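Local coordinates for protein acetyl-xylan esterase (Streptomyces lividans, PDB 2CC0) that removes acetyl groups from acetylated xylan as a metal-dependent family 4 carbohydrate esterase, probably contributing to plant cell wall degradation, at residues Asp137-Ala142 / Leu162-Arg167. Numbering follows the deposited sequence.
Sequences DAIVQA and LAAIPR
Asp137 and Arg167 form a salt bridge in which a single carboxylate oxygen serves both terminal nitrogens of the guanidinium. Arg167 NH1 and NH2 each lie 2.9 Å from Asp137 OD1, an end-on grip on one atom and not a side-by-side pairing of two oxygens with two nitrogens, and both hydrogen bonds are clearly bent. The carboxylate and guanidinium planes stand nearly perpendicular, 80° apart. NH1 meets OD1 nearly in line with its C-O bond, whereas NH2 comes in from above the carboxylate plane; the oxygen itself stays close to the guanidinium plane. Although the CB of Asp137 is directed away from the partner helix, the carboxylate returns toward it. A bend in the Arg167 chain at chi3 swings the guanidinium to its partner.

Apolar packing continues beneath this bridge. Val140 CG2 sits over the centre of one guanidinium face, 4.0 Å above its plane, and also touches Arg167 CB at 3.7 Å, so one methyl supports both the root and the head of the arginine. With its CG1 anti to the backbone N (chi1 177°), Val140 places CG2 between Arg167 and Ala164, whose CB is 4.0 Å from that methyl. The enzyme has the NodB-type polysaccharide deacetylase domain of family 4 carbohydrate esterases, an irregular (beta/alpha) barrel, and here helix 136-144, which precedes strand 151-155, meets helix 159-174, which follows it. Their local axes approach to 9.2 Å and cross at -46°, Val140 facing Ala164 where the backbones come nearest. Deeper in the interface, Ile139 CG2 rests 3.9 Å from Ala164 CB; Ile139 also packs on Asn160 and Thr161, while Thr136 touches both Ala164 and Arg167.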
# COMPACT_ATOMS: atom_id res chain seq x y z
N ASP A 137 -7.51 12.33 -22.79
CA ASP A 137 -8.65 11.46 -22.48
C ASP A 137 -8.26 10.25 -21.66
O ASP A 137 -8.97 9.90 -20.72
CB ASP A 137 -9.30 10.95 -23.77
CG ASP A 137 -10.18 11.98 -24.43
OD1 ASP A 137 -10.53 13.02 -23.83
OD2 ASP A 137 -10.57 11.71 -25.59
N ALA A 138 -7.16 9.60 -22.04
CA ALA A 138 -6.72 8.38 -21.39
C ALA A 138 -6.29 8.67 -19.94
O ALA A 138 -6.54 7.86 -19.03
CB ALA A 138 -5.60 7.70 -22.18
N ILE A 139 -5.67 9.83 -19.73
CA ILE A 139 -5.21 10.22 -18.37
C ILE A 139 -6.43 10.45 -17.47
O ILE A 139 -6.45 9.99 -16.32
CB ILE A 139 -4.30 11.49 -18.45
CG1 ILE A 139 -3.01 11.17 -19.23
CG2 ILE A 139 -3.99 12.08 -17.05
CD1 ILE A 139 -2.24 12.43 -19.71
N VAL A 140 -7.42 11.19 -17.97
CA VAL A 140 -8.65 11.44 -17.23
C VAL A 140 -9.36 10.12 -16.90
O VAL A 140 -9.84 9.93 -15.77
CB VAL A 140 -9.61 12.40 -17.98
CG1 VAL A 140 -10.92 12.58 -17.20
CG2 VAL A 140 -8.91 13.79 -18.18
N GLN A 141 -9.41 9.21 -17.88
CA GLN A 141 -9.98 7.87 -17.70
C GLN A 141 -9.26 7.09 -16.59
O GLN A 141 -9.89 6.41 -15.78
CB GLN A 141 -9.90 7.10 -19.02
CG GLN A 141 -10.46 5.68 -18.96
CD GLN A 141 -11.93 5.61 -18.50
OE1 GLN A 141 -12.36 4.61 -17.93
NE2 GLN A 141 -12.69 6.67 -18.75
N ALA A 142 -7.93 7.20 -16.56
CA ALA A 142 -7.14 6.52 -15.50
C ALA A 142 -7.55 7.07 -14.12
O ALA A 142 -7.75 6.31 -13.18
CB ALA A 142 -5.64 6.72 -15.74
N LEU A 162 -0.84 18.37 -17.97
CA LEU A 162 -1.27 19.74 -17.68
C LEU A 162 -2.68 20.00 -18.25
O LEU A 162 -3.53 20.58 -17.57
CB LEU A 162 -0.28 20.73 -18.27
CG LEU A 162 -0.66 22.21 -18.10
CD1 LEU A 162 -0.67 22.62 -16.61
CD2 LEU A 162 0.31 23.07 -18.89
N ALA A 163 -2.94 19.54 -19.48
CA ALA A 163 -4.24 19.77 -20.12
C ALA A 163 -5.39 19.06 -19.40
O ALA A 163 -6.55 19.49 -19.45
CB ALA A 163 -4.19 19.32 -21.55
N ALA A 164 -5.05 17.94 -18.75
CA ALA A 164 -6.02 17.10 -18.05
C ALA A 164 -6.52 17.66 -16.72
O ALA A 164 -7.55 17.22 -16.22
CB ALA A 164 -5.40 15.69 -17.81
N ILE A 165 -5.79 18.61 -16.14
CA ILE A 165 -6.07 19.01 -14.75
C ILE A 165 -7.55 19.41 -14.49
O ILE A 165 -8.16 18.90 -13.57
CB ILE A 165 -5.07 20.06 -14.21
CG1 ILE A 165 -3.63 19.52 -14.26
CG2 ILE A 165 -5.47 20.54 -12.82
CD1 ILE A 165 -3.40 18.17 -13.54
N PRO A 166 -8.13 20.33 -15.31
CA PRO A 166 -9.54 20.64 -15.02
C PRO A 166 -10.49 19.43 -15.06
O PRO A 166 -11.32 19.27 -14.16
CB PRO A 166 -9.92 21.69 -16.09
CG PRO A 166 -8.62 22.23 -16.57
CD PRO A 166 -7.61 21.10 -16.45
N ARG A 167 -10.34 18.56 -16.06
CA ARG A 167 -11.16 17.35 -16.14
C ARG A 167 -10.88 16.34 -15.04
O ARG A 167 -11.77 15.59 -14.63
CB ARG A 167 -11.04 16.70 -17.51
CG ARG A 167 -11.84 17.45 -18.58
CD ARG A 167 -11.47 16.95 -19.96
NE ARG A 167 -11.89 15.58 -20.21
CZ ARG A 167 -11.38 14.79 -21.16
NH1 ARG A 167 -10.42 15.25 -21.97
NH2 ARG A 167 -11.81 13.55 -21.30